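Local structure of epidermin leader peptide processing serine protease EpiP (Staphylococcus aureus subsp. aureus, 3QFH) at residues Ala63-Asn77 / Gln247-Ala259. The protein is a subtilisin-like serine endopeptidase that probably cleaves the leader peptide from the precursor of the lantibiotic epidermin. Sequence-based numbering, arbitrary orientation.
Sequences ANALANYKNDIKYIN and QTFRKDEKVEYDA
Ile76 pairs in parallel with Phe249, its N giving a 2.9 Å hydrogen bond to Thr248 O and its O taking one of 2.8 Å from Arg250 N. Beyond this pairing Asn77 reaches the first turn of helix 254-269. With chi1 at 59°, its CG lies between backbone N and carbonyl carbon, and the amide works both ways: OD1 accepts from Val255 N at 2.9 Å, in the carbonyl plane, while ND2 donates nearly straight (171°) to the syn lone pair of Glu256 OE1. An amide suits this place because one flat group can accept from a backbone N-H at the helix start and donate to a carboxylate. Strand 249-250, from the subtilase part, adds a short parallel edge strand to the otherwise antiparallel sheet of the propeptide-like region, with helix 254-269 packed beside it, consistent with how a subtilisin propeptide sheet packs on helices of its protease. Lys254 CG lies over one face of the Tyr75 ring, a CH-pi contact 4.3 Å from the centroid. Arg250 CD touches Tyr75 CD1 at 3.7 Å, while Arg250 NE and NH1 grip Asp252 OD1 and OD2 side-on in a salt bridge. At the other end, the small methyls of Ala63 and Ala67 let the Phe249 ring edge lie close to helix 60-66, Ala63 CB being 3.6 Å from Phe249 CE2, and Lys70 NZ bonds both Thr248 OG1 and Ala67 O.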
ATOM      1  N   ALA A  63       1.463 -21.998 -24.055  1.00 38.95           N
ATOM      2  CA  ALA A  63       0.564 -20.967 -23.547  1.00 37.68           C
ATOM      3  C   ALA A  63      -0.685 -20.910 -24.438  1.00 37.72           C
ATOM      4  O   ALA A  63      -1.809 -20.826 -23.948  1.00 35.44           O
ATOM      5  CB  ALA A  63       1.252 -19.627 -23.513  1.00 37.72           C
ATOM      6  N   ASN A  64      -0.473 -20.990 -25.748  1.00 38.98           N
ATOM      7  CA  ASN A  64      -1.577 -20.941 -26.703  1.00 40.09           C
ATOM      8  C   ASN A  64      -2.475 -22.163 -26.640  1.00 38.58           C
ATOM      9  O   ASN A  64      -3.685 -22.039 -26.736  1.00 38.74           O
ATOM     10  CB  ASN A  64      -1.054 -20.668 -28.120  1.00 41.88           C
ATOM     11  CG  ASN A  64      -0.745 -19.199 -28.333  1.00 44.61           C
ATOM     12  OD1 ASN A  64       0.401 -18.807 -28.517  1.00 51.02           O
ATOM     13  ND2 ASN A  64      -1.774 -18.372 -28.253  1.00 52.13           N
ATOM     14  N   ALA A  65      -1.888 -23.334 -26.448  1.00 38.74           N
ATOM     15  CA  ALA A  65      -2.671 -24.547 -26.327  1.00 39.13           C
ATOM     16  C   ALA A  65      -3.476 -24.501 -25.026  1.00 38.47           C
ATOM     17  O   ALA A  65      -4.622 -24.937 -24.989  1.00 39.67           O
ATOM     18  CB  ALA A  65      -1.764 -25.782 -26.349  1.00 39.46           C
ATOM     19  N   LEU A  66      -2.867 -23.975 -23.959  1.00 37.25           N
ATOM     20  CA  LEU A  66      -3.532 -23.893 -22.652  1.00 36.21           C
ATOM     21  C   LEU A  66      -4.780 -23.001 -22.702  1.00 34.97           C
ATOM     22  O   LEU A  66      -5.748 -23.253 -22.009  1.00 36.56           O
ATOM     23  CB  LEU A  66      -2.555 -23.397 -21.578  1.00 35.03           C
ATOM     24  CG  LEU A  66      -3.088 -23.345 -20.147  1.00 34.69           C
ATOM     25  CD1 LEU A  66      -3.449 -24.745 -19.674  1.00 33.78           C
ATOM     26  CD2 LEU A  66      -2.075 -22.708 -19.217  1.00 31.92           C
ATOM     27  N   ALA A  67      -4.741 -21.964 -23.525  1.00 35.18           N
ATOM     28  CA  ALA A  67      -5.861 -21.060 -23.692  1.00 34.07           C
ATOM     29  C   ALA A  67      -7.080 -21.763 -24.329  1.00 35.08           C
ATOM     30  O   ALA A  67      -8.200 -21.253 -24.273  1.00 34.14           O
ATOM     31  CB  ALA A  67      -5.437 -19.861 -24.531  1.00 34.56           C
ATOM     32  N   ASN A  68      -6.866 -22.935 -24.920  1.00 34.66           N
ATOM     33  CA  ASN A  68      -7.957 -23.692 -25.531  1.00 36.18           C
ATOM     34  C   ASN A  68      -8.722 -24.597 -24.548  1.00 36.72           C
ATOM     35  O   ASN A  68      -9.681 -25.260 -24.943  1.00 35.86           O
ATOM     36  CB  ASN A  68      -7.425 -24.505 -26.711  1.00 37.08           C
ATOM     37  CG  ASN A  68      -6.912 -23.613 -27.849  1.00 37.97           C
ATOM     38  OD1 ASN A  68      -7.344 -22.471 -27.987  1.00 42.09           O
ATOM     39  ND2 ASN A  68      -5.992 -24.134 -28.655  1.00 34.23           N
ATOM     40  N   TYR A  69      -8.282 -24.653 -23.288  1.00 36.21           N
ATOM     41  CA  TYR A  69      -8.988 -25.461 -22.277  1.00 37.92           C
ATOM     42  C   TYR A  69     -10.059 -24.594 -21.635  1.00 38.34           C
ATOM     43  O   TYR A  69      -9.908 -24.095 -20.527  1.00 37.15           O
ATOM     44  CB  TYR A  69      -8.019 -26.065 -21.268  1.00 38.38           C
ATOM     45  CG  TYR A  69      -7.260 -27.211 -21.860  1.00 41.42           C
ATOM     46  CD1 TYR A  69      -7.705 -28.523 -21.685  1.00 44.30           C
ATOM     47  CD2 TYR A  69      -6.139 -26.996 -22.661  1.00 45.33           C
ATOM     48  CE1 TYR A  69      -7.034 -29.592 -22.254  1.00 46.04           C
ATOM     49  CE2 TYR A  69      -5.464 -28.064 -23.247  1.00 46.90           C
ATOM     50  CZ  TYR A  69      -5.922 -29.360 -23.032  1.00 48.73           C
ATOM     51  OH  TYR A  69      -5.265 -30.428 -23.598  1.00 56.81           O
ATOM     52  N   LYS A  70     -11.152 -24.444 -22.371  1.00 39.97           N
ATOM     53  CA  LYS A  70     -12.253 -23.551 -22.008  1.00 40.98           C
ATOM     54  C   LYS A  70     -12.974 -23.887 -20.712  1.00 40.85           C
ATOM     55  O   LYS A  70     -13.549 -23.004 -20.091  1.00 39.83           O
ATOM     56  CB  LYS A  70     -13.271 -23.502 -23.158  1.00 42.79           C
ATOM     57  CG  LYS A  70     -12.667 -23.107 -24.513  1.00 46.15           C
ATOM     58  CD  LYS A  70     -11.938 -21.757 -24.448  1.00 49.65           C
ATOM     59  CE  LYS A  70     -11.293 -21.396 -25.787  1.00 53.22           C
ATOM     60  NZ  LYS A  70     -10.429 -20.171 -25.699  1.00 51.69           N
ATOM     61  N   ASN A  71     -12.957 -25.154 -20.312  1.00 41.38           N
ATOM     62  CA  ASN A  71     -13.612 -25.567 -19.074  1.00 42.05           C
ATOM     63  C   ASN A  71     -12.785 -25.179 -17.845  1.00 41.76           C
ATOM     64  O   ASN A  71     -13.313 -25.106 -16.737  1.00 41.14           O
ATOM     65  CB  ASN A  71     -13.812 -27.091 -19.052  1.00 43.95           C
ATOM     66  CG  ASN A  71     -14.590 -27.618 -20.264  1.00 45.54           C
ATOM     67  OD1 ASN A  71     -15.318 -26.877 -20.934  1.00 46.55           O
ATOM     68  ND2 ASN A  71     -14.441 -28.915 -20.537  1.00 46.18           N
ATOM     69  N   ASP A  72     -11.488 -24.924 -18.047  1.00 40.67           N
ATOM     70  CA  ASP A  72     -10.578 -24.681 -16.928  1.00 40.00           C
ATOM     71  C   ASP A  72      -9.897 -23.340 -16.883  1.00 38.07           C
ATOM     72  O   ASP A  72      -9.566 -22.864 -15.798  1.00 37.90           O
ATOM     73  CB  ASP A  72      -9.451 -25.714 -16.962  1.00 40.40           C
ATOM     74  CG  ASP A  72      -9.951 -27.141 -16.928  1.00 43.34           C
ATOM     75  OD1 ASP A  72     -11.109 -27.377 -16.525  1.00 49.28           O
ATOM     76  OD2 ASP A  72      -9.165 -28.042 -17.312  1.00 48.69           O
ATOM     77  N   ILE A  73      -9.648 -22.751 -18.044  1.00 36.14           N
ATOM     78  CA  ILE A  73      -8.886 -21.516 -18.122  1.00 34.75           C
ATOM     79  C   ILE A  73      -9.777 -20.361 -18.558  1.00 34.39           C
ATOM     80  O   ILE A  73     -10.440 -20.436 -19.598  1.00 33.60           O
ATOM     81  CB  ILE A  73      -7.722 -21.674 -19.117  1.00 33.79           C
ATOM     82  CG1 ILE A  73      -6.861 -22.904 -18.765  1.00 36.25           C
ATOM     83  CG2 ILE A  73      -6.870 -20.429 -19.163  1.00 34.23           C
ATOM     84  CD1 ILE A  73      -6.128 -22.855 -17.419  1.00 28.33           C
ATOM     85  N   LYS A  74      -9.790 -19.304 -17.750  1.00 32.27           N
ATOM     86  CA  LYS A  74     -10.596 -18.133 -18.024  1.00 34.17           C
ATOM     87  C   LYS A  74      -9.773 -17.144 -18.866  1.00 32.68           C
ATOM     88  O   LYS A  74     -10.211 -16.753 -19.942  1.00 32.70           O
ATOM     89  CB  LYS A  74     -11.111 -17.526 -16.708  1.00 35.00           C
ATOM     90  CG  LYS A  74     -12.122 -16.366 -16.840  1.00 41.15           C
ATOM     91  CD  LYS A  74     -12.727 -16.024 -15.457  1.00 44.62           C
ATOM     92  CE  LYS A  74     -13.505 -14.707 -15.436  1.00 47.83           C
ATOM     93  NZ  LYS A  74     -14.615 -14.630 -16.424  1.00 52.22           N
ATOM     94  N   TYR A  75      -8.577 -16.774 -18.389  1.00 31.70           N
ATOM     95  CA  TYR A  75      -7.691 -15.857 -19.114  1.00 30.54           C
ATOM     96  C   TYR A  75      -6.226 -16.190 -18.936  1.00 29.49           C
ATOM     97  O   TYR A  75      -5.818 -16.760 -17.924  1.00 28.80           O
ATOM     98  CB  TYR A  75      -7.846 -14.408 -18.630  1.00 31.92           C
ATOM     99  CG  TYR A  75      -9.207 -13.826 -18.755  1.00 32.82           C
ATOM    100  CD1 TYR A  75      -9.746 -13.556 -20.006  1.00 36.83           C
ATOM    101  CD2 TYR A  75      -9.952 -13.500 -17.626  1.00 36.19           C
ATOM    102  CE1 TYR A  75     -11.004 -13.016 -20.136  1.00 41.18           C
ATOM    103  CE2 TYR A  75     -11.214 -12.954 -17.744  1.00 40.54           C
ATOM    104  CZ  TYR A  75     -11.733 -12.715 -19.010  1.00 42.22           C
ATOM    105  OH  TYR A  75     -12.970 -12.169 -19.158  1.00 47.23           O
ATOM    106  N   ILE A  76      -5.431 -15.780 -19.919  1.00 29.42           N
ATOM    107  CA  ILE A  76      -3.997 -15.921 -19.883  1.00 29.66           C
ATOM    108  C   ILE A  76      -3.397 -14.705 -20.564  1.00 30.11           C
ATOM    109  O   ILE A  76      -3.892 -14.271 -21.609  1.00 30.08           O
ATOM    110  CB  ILE A  76      -3.472 -17.195 -20.639  1.00 30.77           C
ATOM    111  CG1 ILE A  76      -4.065 -18.479 -20.079  1.00 33.91           C
ATOM    112  CG2 ILE A  76      -1.946 -17.293 -20.531  1.00 33.46           C
ATOM    113  CD1 ILE A  76      -3.592 -19.754 -20.819  1.00 35.24           C
ATOM    114  N   ASN A  77      -2.375 -14.117 -19.941  1.00 30.16           N
ATOM    115  CA  ASN A  77      -1.588 -13.054 -20.566  1.00 32.07           C
ATOM    116  C   ASN A  77      -0.159 -13.148 -20.066  1.00 33.96           C
ATOM    117  O   ASN A  77       0.102 -13.699 -18.988  1.00 33.07           O
ATOM    118  CB  ASN A  77      -2.171 -11.641 -20.374  1.00 32.45           C
ATOM    119  CG  ASN A  77      -2.313 -11.231 -18.910  1.00 34.36           C
ATOM    120  OD1 ASN A  77      -3.422 -11.214 -18.389  1.00 34.53           O
ATOM    121  ND2 ASN A  77      -1.206 -10.893 -18.253  1.00 31.92           N
ATOM    122  N   GLN A 247     -11.034 -12.194 -25.608  1.00 49.33           N
ATOM    123  CA  GLN A 247     -10.334 -13.451 -25.896  1.00 48.98           C
ATOM    124  C   GLN A 247      -9.667 -13.991 -24.636  1.00 45.27           C
ATOM    125  O   GLN A 247      -9.313 -13.224 -23.739  1.00 43.33           O
ATOM    126  CB  GLN A 247      -9.281 -13.257 -26.997  1.00 50.23           C
ATOM    127  CG  GLN A 247      -9.880 -12.852 -28.327  1.00 53.71           C
ATOM    128  CD  GLN A 247     -10.920 -13.850 -28.811  1.00 58.24           C
ATOM    129  OE1 GLN A 247     -10.648 -15.048 -28.923  1.00 60.89           O
ATOM    130  NE2 GLN A 247     -12.115 -13.360 -29.095  1.00 59.19           N
ATOM    131  N   THR A 248      -9.519 -15.313 -24.575  1.00 43.68           N
ATOM    132  CA  THR A 248      -8.891 -15.968 -23.446  1.00 42.32           C
ATOM    133  C   THR A 248      -7.422 -15.563 -23.371  1.00 41.29           C
ATOM    134  O   THR A 248      -6.944 -15.169 -22.312  1.00 38.25           O
ATOM    135  CB  THR A 248      -9.002 -17.483 -23.546  1.00 43.39           C
ATOM    136  OG1 THR A 248     -10.372 -17.844 -23.726  1.00 44.78           O
ATOM    137  CG2 THR A 248      -8.462 -18.144 -22.277  1.00 41.31           C
ATOM    138  N   PHE A 249      -6.726 -15.632 -24.505  1.00 43.10           N
ATOM    139  CA  PHE A 249      -5.320 -15.248 -24.579  1.00 44.57           C
ATOM    140  C   PHE A 249      -5.309 -13.757 -24.888  1.00 44.90           C
ATOM    141  O   PHE A 249      -5.777 -13.329 -25.935  1.00 44.48           O
ATOM    142  CB  PHE A 249      -4.590 -16.039 -25.668  1.00 46.76           C
ATOM    143  CG  PHE A 249      -3.091 -16.035 -25.520  1.00 50.23           C
ATOM    144  CD1 PHE A 249      -2.337 -14.947 -25.940  1.00 57.11           C
ATOM    145  CD2 PHE A 249      -2.436 -17.127 -24.969  1.00 52.87           C
ATOM    146  CE1 PHE A 249      -0.946 -14.948 -25.805  1.00 60.06           C
ATOM    147  CE2 PHE A 249      -1.057 -17.140 -24.833  1.00 56.64           C
ATOM    148  CZ  PHE A 249      -0.306 -16.055 -25.250  1.00 59.05           C
ATOM    149  N   ARG A 250      -4.762 -12.964 -23.973  1.00 45.68           N
ATOM    150  CA  ARG A 250      -4.792 -11.512 -24.103  1.00 45.92           C
ATOM    151  C   ARG A 250      -3.430 -10.850 -24.268  1.00 45.95           C
ATOM    152  O   ARG A 250      -2.388 -11.464 -24.055  1.00 45.82           O
ATOM    153  CB  ARG A 250      -5.461 -10.952 -22.876  1.00 44.95           C
ATOM    154  CG  ARG A 250      -6.744 -11.688 -22.530  1.00 48.03           C
ATOM    155  CD  ARG A 250      -7.321 -11.138 -21.286  1.00 46.79           C
ATOM    156  NE  ARG A 250      -7.599  -9.728 -21.469  1.00 48.57           N
ATOM    157  CZ  ARG A 250      -8.705  -9.250 -22.020  1.00 48.24           C
ATOM    158  NH1 ARG A 250      -8.861  -7.938 -22.143  1.00 48.16           N
ATOM    159  NH2 ARG A 250      -9.652 -10.078 -22.446  1.00 50.31           N
ATOM    160  N   LYS A 251      -3.474  -9.570 -24.620  1.00 46.16           N
ATOM    161  CA  LYS A 251      -2.284  -8.767 -24.855  1.00 46.52           C
ATOM    162  C   LYS A 251      -2.125  -7.705 -23.757  1.00 44.59           C
ATOM    163  O   LYS A 251      -1.107  -7.037 -23.688  1.00 44.64           O
ATOM    164  CB  LYS A 251      -2.401  -8.092 -26.234  1.00 48.77           C
ATOM    165  CG  LYS A 251      -2.876  -9.047 -27.330  1.00 52.79           C
ATOM    166  CD  LYS A 251      -3.019  -8.420 -28.730  1.00 60.35           C
ATOM    167  CE  LYS A 251      -4.005  -7.228 -28.794  1.00 62.49           C
ATOM    168  NZ  LYS A 251      -3.400  -5.928 -28.351  1.00 64.07           N
ATOM    169  N   ASP A 252      -3.136  -7.553 -22.909  1.00 42.39           N
ATOM    170  CA  ASP A 252      -3.108  -6.559 -21.844  1.00 40.99           C
ATOM    171  C   ASP A 252      -2.694  -7.229 -20.517  1.00 40.08           C
ATOM    172  O   ASP A 252      -2.131  -8.323 -20.534  1.00 40.53           O
ATOM    173  CB  ASP A 252      -4.464  -5.861 -21.740  1.00 40.07           C
ATOM    174  CG  ASP A 252      -5.601  -6.818 -21.385  1.00 42.80           C
ATOM    175  OD1 ASP A 252      -5.348  -8.028 -21.144  1.00 39.08           O
ATOM    176  OD2 ASP A 252      -6.762  -6.358 -21.352  1.00 44.26           O
ATOM    177  N   GLU A 253      -2.969  -6.582 -19.385  1.00 38.20           N
ATOM    178  CA  GLU A 253      -2.584  -7.117 -18.075  1.00 37.66           C
ATOM    179  C   GLU A 253      -3.816  -7.471 -17.235  1.00 36.54           C
ATOM    180  O   GLU A 253      -3.865  -7.294 -16.024  1.00 35.08           O
ATOM    181  CB  GLU A 253      -1.646  -6.116 -17.404  1.00 37.94           C
ATOM    182  CG  GLU A 253      -0.426  -5.855 -18.326  1.00 41.44           C
ATOM    183  CD  GLU A 253       0.390  -4.644 -17.983  1.00 44.10           C
ATOM    184  OE1 GLU A 253      -0.102  -3.740 -17.279  1.00 43.60           O
ATOM    185  OE2 GLU A 253       1.544  -4.586 -18.458  1.00 50.98           O
ATOM    186  N   LYS A 254      -4.795  -8.030 -17.925  1.00 37.12           N
ATOM    187  CA  LYS A 254      -6.055  -8.431 -17.341  1.00 36.17           C
ATOM    188  C   LYS A 254      -5.962  -9.331 -16.117  1.00 34.41           C
ATOM    189  O   LYS A 254      -6.648  -9.086 -15.106  1.00 32.58           O
ATOM    190  CB  LYS A 254      -6.863  -9.146 -18.419  1.00 38.24           C
ATOM    191  CG  LYS A 254      -8.197  -9.737 -17.987  1.00 40.50           C
ATOM    192  CD  LYS A 254      -9.187  -8.691 -17.582  1.00 43.45           C
ATOM    193  CE  LYS A 254     -10.611  -9.272 -17.527  1.00 44.99           C
ATOM    194  NZ  LYS A 254     -11.578  -8.321 -16.917  1.00 46.95           N
ATOM    195  N   VAL A 255      -5.149 -10.379 -16.193  1.00 32.27           N
ATOM    196  CA  VAL A 255      -5.086 -11.333 -15.080  1.00 31.64           C
ATOM    197  C   VAL A 255      -4.635 -10.677 -13.782  1.00 31.35           C
ATOM    198  O   VAL A 255      -5.207 -10.940 -12.718  1.00 29.31           O
ATOM    199  CB  VAL A 255      -4.250 -12.575 -15.415  1.00 32.33           C
ATOM    200  CG1 VAL A 255      -4.153 -13.492 -14.211  1.00 29.45           C
ATOM    201  CG2 VAL A 255      -4.892 -13.312 -16.567  1.00 31.88           C
ATOM    202  N   GLU A 256      -3.637  -9.802 -13.879  1.00 31.57           N
ATOM    203  CA  GLU A 256      -3.139  -9.088 -12.730  1.00 31.50           C
ATOM    204  C   GLU A 256      -4.195  -8.146 -12.187  1.00 31.37           C
ATOM    205  O   GLU A 256      -4.364  -8.041 -10.989  1.00 29.14           O
ATOM    206  CB  GLU A 256      -1.879  -8.278 -13.063  1.00 31.57           C
ATOM    207  CG  GLU A 256      -0.588  -9.045 -13.042  1.00 37.94           C
ATOM    208  CD  GLU A 256      -0.371  -9.983 -14.213  1.00 43.18           C
ATOM    209  OE1 GLU A 256      -1.080  -9.877 -15.255  1.00 45.73           O
ATOM    210  OE2 GLU A 256       0.558 -10.814 -14.082  1.00 44.96           O
ATOM    211  N   TYR A 257      -4.872  -7.430 -13.082  1.00 33.34           N
ATOM    212  CA  TYR A 257      -5.912  -6.486 -12.681  1.00 33.51           C
ATOM    213  C   TYR A 257      -6.972  -7.224 -11.853  1.00 33.03           C
ATOM    214  O   TYR A 257      -7.301  -6.828 -10.723  1.00 32.11           O
ATOM    215  CB  TYR A 257      -6.553  -5.818 -13.907  1.00 33.78           C
ATOM    216  CG  TYR A 257      -7.548  -4.760 -13.511  1.00 38.11           C
ATOM    217  CD1 TYR A 257      -7.175  -3.428 -13.434  1.00 39.95           C
ATOM    218  CD2 TYR A 257      -8.854  -5.102 -13.156  1.00 40.68           C
ATOM    219  CE1 TYR A 257      -8.084  -2.451 -13.031  1.00 41.75           C
ATOM    220  CE2 TYR A 257      -9.764  -4.137 -12.769  1.00 42.69           C
ATOM    221  CZ  TYR A 257      -9.368  -2.813 -12.705  1.00 42.01           C
ATOM    222  OH  TYR A 257     -10.265  -1.853 -12.307  1.00 43.23           O
ATOM    223  N   ASP A 258      -7.482  -8.308 -12.421  1.00 32.75           N
ATOM    224  CA  ASP A 258      -8.484  -9.136 -11.764  1.00 33.64           C
ATOM    225  C   ASP A 258      -7.986  -9.685 -10.450  1.00 32.88           C
ATOM    226  O   ASP A 258      -8.724  -9.706  -9.485  1.00 34.53           O
ATOM    227  CB  ASP A 258      -8.881 -10.318 -12.655  1.00 34.13           C
ATOM    228  CG  ASP A 258      -9.687  -9.891 -13.878  1.00 37.82           C
ATOM    229  OD1 ASP A 258     -10.162  -8.735 -13.909  1.00 40.34           O
ATOM    230  OD2 ASP A 258      -9.856 -10.720 -14.800  1.00 39.44           O
ATOM    231  N   ALA A 259      -6.744 -10.156 -10.424  1.00 32.16           N
ATOM    232  CA  ALA A 259      -6.178 -10.739  -9.209  1.00 32.95           C
ATOM    233  C   ALA A 259      -6.169  -9.706  -8.090  1.00 31.40           C
ATOM    234  O   ALA A 259      -6.600  -9.990  -6.963  1.00 30.52           O
ATOM    235  CB  ALA A 259      -4.769 -11.249  -9.456  1.00 32.15           C
TER
HETATM  236  O   HOH W   1     -10.810 -17.085 -26.712  1.00 39.85           O